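Local structure of protease LasA (Pseudomonas aeruginosa, 3IT5) at residues N5-P19 with C170-L182. The protein cleaves the pentaglycine cross-links of staphylococcal cell walls as a secreted zinc metallopeptidase of the M23 family, and contributes to elastin degradation. Sequence-based numbering, arbitrary orientation.
Sequences NLMQLPWRQGYSWQP and CAFRPLYNPGLAL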
loop_
_atom_site.group_PDB
_atom_site.type_symbol
_atom_site.label_atom_id
_atom_site.label_comp_id
_atom_site.label_asym_id
_atom_site.label_seq_id
_atom_site.Cartn_x
_atom_site.Cartn_y
_atom_site.Cartn_z
ATOM N N ASN A 5 3.251 -14.934 5.026
ATOM C CA ASN A 5 4.488 -14.468 5.664
ATOM C C ASN A 5 5.390 -13.658 4.716
ATOM O O ASN A 5 6.546 -13.373 5.037
ATOM C CB ASN A 5 5.267 -15.663 6.227
ATOM C CG ASN A 5 5.776 -16.592 5.140
ATOM O OD1 ASN A 5 5.254 -16.604 4.022
ATOM N ND2 ASN A 5 6.809 -17.370 5.458
ATOM N N LEU A 6 4.852 -13.302 3.550
ATOM C CA LEU A 6 5.617 -12.604 2.513
ATOM C C LEU A 6 5.607 -11.089 2.673
ATOM O O LEU A 6 6.601 -10.422 2.368
ATOM C CB LEU A 6 5.110 -12.985 1.113
ATOM C CG LEU A 6 5.818 -12.390 -0.115
ATOM C CD1 LEU A 6 7.321 -12.697 -0.130
ATOM C CD2 LEU A 6 5.164 -12.875 -1.391
ATOM N N MET A 7 4.490 -10.553 3.160
ATOM C CA MET A 7 4.271 -9.110 3.157
ATOM C C MET A 7 3.889 -8.499 4.499
ATOM O O MET A 7 3.159 -9.099 5.290
ATOM C CB MET A 7 3.223 -8.740 2.106
ATOM C CG MET A 7 3.781 -8.687 0.705
ATOM S SD MET A 7 2.515 -8.380 -0.522
ATOM C CE MET A 7 2.078 -10.058 -0.944
ATOM N N GLN A 8 4.414 -7.298 4.732
ATOM C CA GLN A 8 3.981 -6.414 5.807
ATOM C C GLN A 8 3.286 -5.206 5.169
ATOM O O GLN A 8 3.266 -5.075 3.942
ATOM C CB GLN A 8 5.186 -5.951 6.643
ATOM C CG GLN A 8 6.229 -5.151 5.850
ATOM C CD GLN A 8 7.019 -4.172 6.697
ATOM O OE1 GLN A 8 6.891 -2.958 6.533
ATOM N NE2 GLN A 8 7.838 -4.685 7.599
ATOM N N LEU A 9 2.730 -4.322 5.995
ATOM C CA LEU A 9 2.130 -3.073 5.515
ATOM C C LEU A 9 3.213 -2.101 5.020
ATOM O O LEU A 9 4.321 -2.081 5.569
ATOM C CB LEU A 9 1.286 -2.429 6.624
ATOM C CG LEU A 9 0.104 -3.255 7.147
ATOM C CD1 LEU A 9 -0.308 -2.802 8.556
ATOM C CD2 LEU A 9 -1.086 -3.213 6.177
ATOM N N PRO A 10 2.898 -1.290 3.982
ATOM C CA PRO A 10 3.898 -0.430 3.328
ATOM C C PRO A 10 4.255 0.868 4.073
ATOM O O PRO A 10 4.393 1.929 3.449
ATOM C CB PRO A 10 3.254 -0.129 1.967
ATOM C CG PRO A 10 1.795 -0.157 2.243
ATOM C CD PRO A 10 1.587 -1.211 3.306
ATOM N N TRP A 11 4.384 0.781 5.396
ATOM C CA TRP A 11 5.001 1.845 6.188
ATOM C C TRP A 11 5.903 1.251 7.264
ATOM O O TRP A 11 5.880 0.042 7.495
ATOM C CB TRP A 11 3.964 2.799 6.788
ATOM C CG TRP A 11 2.866 2.161 7.593
ATOM C CD1 TRP A 11 2.890 1.856 8.926
ATOM C CD2 TRP A 11 1.563 1.789 7.121
ATOM N NE1 TRP A 11 1.686 1.307 9.311
ATOM C CE2 TRP A 11 0.854 1.255 8.221
ATOM C CE3 TRP A 11 0.926 1.853 5.872
ATOM C CZ2 TRP A 11 -0.459 0.792 8.113
ATOM C CZ3 TRP A 11 -0.381 1.383 5.764
ATOM C CH2 TRP A 11 -1.059 0.862 6.879
ATOM N N ARG A 12 6.704 2.102 7.901
ATOM C CA ARG A 12 7.681 1.657 8.891
ATOM C C ARG A 12 7.071 0.791 9.990
ATOM O O ARG A 12 6.001 1.091 10.518
ATOM C CB ARG A 12 8.380 2.849 9.535
ATOM C CG ARG A 12 9.399 3.559 8.661
ATOM C CD ARG A 12 9.690 4.922 9.260
ATOM N NE ARG A 12 10.958 5.480 8.797
ATOM C CZ ARG A 12 11.528 6.574 9.302
ATOM N NH1 ARG A 12 10.948 7.236 10.299
ATOM N NH2 ARG A 12 12.685 7.000 8.810
ATOM N N GLN A 13 7.777 -0.285 10.323
ATOM C CA GLN A 13 7.407 -1.152 11.432
ATOM C C GLN A 13 7.354 -0.347 12.734
ATOM O O GLN A 13 8.213 0.506 12.979
ATOM C CB GLN A 13 8.429 -2.276 11.548
ATOM C CG GLN A 13 7.873 -3.561 12.101
ATOM C CD GLN A 13 8.937 -4.616 12.273
ATOM O OE1 GLN A 13 9.213 -5.391 11.356
ATOM N NE2 GLN A 13 9.561 -4.640 13.445
ATOM N N GLY A 14 6.343 -0.610 13.558
ATOM C CA GLY A 14 6.188 0.083 14.842
ATOM C C GLY A 14 5.327 1.334 14.768
ATOM O O GLY A 14 5.058 1.979 15.791
ATOM N N TYR A 15 4.889 1.673 13.558
ATOM C CA TYR A 15 4.093 2.874 13.324
ATOM C C TYR A 15 2.725 2.527 12.718
ATOM O O TYR A 15 2.509 1.406 12.259
ATOM C CB TYR A 15 4.881 3.880 12.467
ATOM C CG TYR A 15 6.198 4.298 13.104
ATOM C CD1 TYR A 15 6.285 5.450 13.894
ATOM C CD2 TYR A 15 7.350 3.526 12.936
ATOM C CE1 TYR A 15 7.500 5.825 14.490
ATOM C CE2 TYR A 15 8.560 3.888 13.523
ATOM C CZ TYR A 15 8.630 5.036 14.295
ATOM O OH TYR A 15 9.834 5.377 14.871
ATOM N N SER A 16 1.804 3.485 12.747
ATOM C CA SER A 16 0.411 3.243 12.375
ATOM C C SER A 16 -0.115 4.304 11.411
ATOM O O SER A 16 -0.043 5.503 11.696
ATOM C CB SER A 16 -0.472 3.210 13.629
ATOM O OG SER A 16 -0.005 2.260 14.572
ATOM N N TRP A 17 -0.637 3.855 10.273
ATOM C CA TRP A 17 -1.295 4.742 9.313
ATOM C C TRP A 17 -2.758 4.358 9.165
ATOM O O TRP A 17 -3.160 3.257 9.561
ATOM C CB TRP A 17 -0.616 4.650 7.942
ATOM C CG TRP A 17 0.724 5.312 7.837
ATOM C CD1 TRP A 17 1.492 5.808 8.854
ATOM C CD2 TRP A 17 1.477 5.509 6.637
ATOM N NE1 TRP A 17 2.666 6.316 8.358
ATOM C CE2 TRP A 17 2.685 6.143 7.000
ATOM C CE3 TRP A 17 1.242 5.218 5.287
ATOM C CZ2 TRP A 17 3.656 6.494 6.062
ATOM C CZ3 TRP A 17 2.216 5.554 4.356
ATOM C CH2 TRP A 17 3.407 6.187 4.748
ATOM N N GLN A 18 -3.541 5.262 8.577
ATOM C CA GLN A 18 -4.962 5.022 8.314
ATOM C C GLN A 18 -5.207 4.597 6.865
ATOM O O GLN A 18 -4.994 5.394 5.943
ATOM C CB GLN A 18 -5.781 6.284 8.579
ATOM C CG GLN A 18 -5.763 6.807 10.000
ATOM C CD GLN A 18 -6.528 8.108 10.113
ATOM O OE1 GLN A 18 -7.495 8.338 9.381
ATOM N NE2 GLN A 18 -6.095 8.974 11.021
ATOM N N PRO A 19 -5.683 3.355 6.655
ATOM C CA PRO A 19 -6.018 2.932 5.293
ATOM C C PRO A 19 -7.445 3.308 4.898
ATOM O O PRO A 19 -8.287 3.540 5.768
ATOM C CB PRO A 19 -5.874 1.410 5.359
ATOM C CG PRO A 19 -6.234 1.069 6.795
ATOM C CD PRO A 19 -5.921 2.284 7.646
ATOM N N CYS A 170 -10.837 -1.302 11.081
ATOM C CA CYS A 170 -11.651 -0.550 10.131
ATOM C C CYS A 170 -10.847 0.460 9.318
ATOM O O CYS A 170 -9.751 0.867 9.711
ATOM C CB CYS A 170 -12.797 0.165 10.867
ATOM S SG CYS A 170 -13.858 -0.919 11.883
ATOM N N ALA A 171 -11.410 0.859 8.179
ATOM C CA ALA A 171 -10.876 1.973 7.407
ATOM C C ALA A 171 -10.924 3.232 8.264
ATOM O O ALA A 171 -11.852 3.411 9.060
ATOM C CB ALA A 171 -11.673 2.167 6.140
ATOM N N PHE A 172 -9.899 4.069 8.117
ATOM C CA PHE A 172 -9.777 5.356 8.818
ATOM C C PHE A 172 -9.567 5.252 10.339
ATOM O O PHE A 172 -9.908 6.169 11.091
ATOM C CB PHE A 172 -10.929 6.306 8.441
ATOM C CG PHE A 172 -11.046 6.548 6.954
ATOM C CD1 PHE A 172 -12.215 6.233 6.274
ATOM C CD2 PHE A 172 -9.977 7.074 6.235
ATOM C CE1 PHE A 172 -12.321 6.446 4.903
ATOM C CE2 PHE A 172 -10.075 7.289 4.862
ATOM C CZ PHE A 172 -11.250 6.978 4.197
ATOM N N ARG A 173 -9.007 4.123 10.773
ATOM C CA ARG A 173 -8.441 3.995 12.119
ATOM C C ARG A 173 -6.952 3.661 12.008
ATOM O O ARG A 173 -6.527 3.090 11.001
ATOM C CB ARG A 173 -9.177 2.934 12.945
ATOM C CG ARG A 173 -10.346 3.479 13.772
ATOM C CD ARG A 173 -11.630 3.511 12.964
ATOM N NE ARG A 173 -12.792 3.895 13.766
ATOM C CZ ARG A 173 -14.057 3.672 13.411
ATOM N NH1 ARG A 173 -14.336 3.054 12.272
ATOM N NH2 ARG A 173 -15.048 4.060 14.199
ATOM N N PRO A 174 -6.151 4.034 13.030
ATOM C CA PRO A 174 -4.718 3.723 12.999
ATOM C C PRO A 174 -4.475 2.221 12.932
ATOM O O PRO A 174 -5.001 1.474 13.752
ATOM C CB PRO A 174 -4.204 4.288 14.328
ATOM C CG PRO A 174 -5.195 5.348 14.697
ATOM C CD PRO A 174 -6.513 4.825 14.222
ATOM N N LEU A 175 -3.694 1.790 11.946
ATOM C CA LEU A 175 -3.402 0.373 11.756
ATOM C C LEU A 175 -1.934 0.097 12.075
ATOM O O LEU A 175 -1.049 0.413 11.275
ATOM C CB LEU A 175 -3.735 -0.054 10.318
ATOM C CG LEU A 175 -3.752 -1.545 9.965
ATOM C CD1 LEU A 175 -4.802 -2.278 10.792
ATOM C CD2 LEU A 175 -4.015 -1.734 8.472
ATOM N N TYR A 176 -1.686 -0.485 13.247
ATOM C CA TYR A 176 -0.321 -0.794 13.689
ATOM C C TYR A 176 0.347 -1.832 12.796
ATOM O O TYR A 176 -0.254 -2.849 12.461
ATOM C CB TYR A 176 -0.292 -1.263 15.154
ATOM C CG TYR A 176 1.116 -1.494 15.677
ATOM C CD1 TYR A 176 1.664 -2.780 15.723
ATOM C CD2 TYR A 176 1.906 -0.426 16.099
ATOM C CE1 TYR A 176 2.960 -3.000 16.191
ATOM C CE2 TYR A 176 3.202 -0.632 16.570
ATOM C CZ TYR A 176 3.721 -1.923 16.611
ATOM O OH TYR A 176 5.001 -2.136 17.074
ATOM N N ASN A 177 1.596 -1.557 12.423
ATOM C CA ASN A 177 2.394 -2.463 11.602
ATOM C C ASN A 177 3.447 -3.188 12.443
ATOM O O ASN A 177 4.473 -2.602 12.789
ATOM C CB ASN A 177 3.060 -1.695 10.452
ATOM C CG ASN A 177 3.877 -2.596 9.533
ATOM O OD1 ASN A 177 3.739 -3.821 9.554
ATOM N ND2 ASN A 177 4.724 -1.990 8.714
ATOM N N PRO A 178 3.195 -4.470 12.776
ATOM C CA PRO A 178 4.155 -5.219 13.591
ATOM C C PRO A 178 5.317 -5.810 12.781
ATOM O O PRO A 178 6.336 -6.192 13.360
ATOM C CB PRO A 178 3.294 -6.320 14.218
ATOM C CG PRO A 178 2.174 -6.526 13.265
ATOM C CD PRO A 178 1.989 -5.262 12.465
ATOM N N GLY A 179 5.166 -5.857 11.459
ATOM C CA GLY A 179 6.185 -6.410 10.567
ATOM C C GLY A 179 5.668 -7.606 9.795
ATOM O O GLY A 179 4.455 -7.766 9.627
ATOM N N LEU A 180 6.586 -8.445 9.323
ATOM C CA LEU A 180 6.213 -9.684 8.645
ATOM C C LEU A 180 5.674 -10.692 9.644
ATOM O O LEU A 180 6.197 -10.815 10.750
ATOM C CB LEU A 180 7.409 -10.296 7.907
ATOM C CG LEU A 180 8.020 -9.553 6.719
ATOM C CD1 LEU A 180 9.334 -10.209 6.319
ATOM C CD2 LEU A 180 7.059 -9.510 5.540
ATOM N N ALA A 181 4.627 -11.410 9.247
ATOM C CA ALA A 181 4.103 -12.503 10.057
ATOM C C ALA A 181 4.967 -13.741 9.865
ATOM O O ALA A 181 5.700 -13.851 8.880
ATOM C CB ALA A 181 2.663 -12.803 9.688
ATOM N N LEU A 182 4.889 -14.658 10.823
ATOM C CA LEU A 182 5.504 -15.967 10.678
ATOM C C LEU A 182 4.403 -16.954 10.301
ATOM O O LEU A 182 3.928 -16.958 9.162
ATOM C CB LEU A 182 6.203 -16.393 11.975
ATOM C CG LEU A 182 7.176 -15.435 12.676
ATOM C CD1 LEU A 182 7.649 -16.042 13.984
ATOM C CD2 LEU A 182 8.370 -15.063 11.791
ATOM O OXT LEU A 182 3.945 -17.758 11.119
HETATM O O HOH W 1 3.897 -11.512 6.722
HETATM O O HOH W 2 2.223 -5.538 8.590
HETATM O O HOH W 3 9.127 -8.233 10.263
#
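Leu175 forms the apolar centre, its CD2 methyl 3.9 Å from Leu9 CD1 and equally near CG of Pro19. Its CG stands anti to the backbone N (chi1 -169°), which carries the branch in between those two partners, while the indole of Trp11 meets the CB carbon with CZ2. Leu9 CB lies over the rim of one indole face, Trp17 CB over the centre of the other; NE1 donates a weak hydrogen bond to Tyr15 O, and the CZ2 edge meets Leu175 O nearly in plane. Beside this core, strand 175-176 pairs antiparallel with strand 16-19: Leu175 N bonds to Trp17 O (2.9 Å), and Ser16 faces Tyr176 as a non-hydrogen-bonded pair. Asn177 N to Tyr15 O continues the pairing; on the other side Phe172 N, within the type II turn from Cys170 to Arg173, donates to Pro19 O.

The polar side centres on the buried Asn177, whose amide atoms find partners there. Gly14 N, in the type II turn from Arg12 to Tyr15, donates an almost straight bond to Asn177 O (2.8 Å, 178° at the hydrogen). The side-chain amide stands steeply to the Trp11 ring, with ND2 over the face that Leu9 CB also touches and weakly bonded to Trp11 O, while OD1 accepts from Gly179 N in an Asx turn and from a water also held by Leu9 N. Further out, two waters bridge Met7 O to Ala181 N and Gln13 OE1 to Leu180 N. Strand 175-176 thus extends, by way of strand 16-19, the sheet whose strand 34-38 carries zinc ligand Asp36; apolar packing and backbone bonds hold it there, and Asn177, water bridges and the Leu180 CD2 methyl on the Leu6-Met7 backbone fasten the C-terminal end.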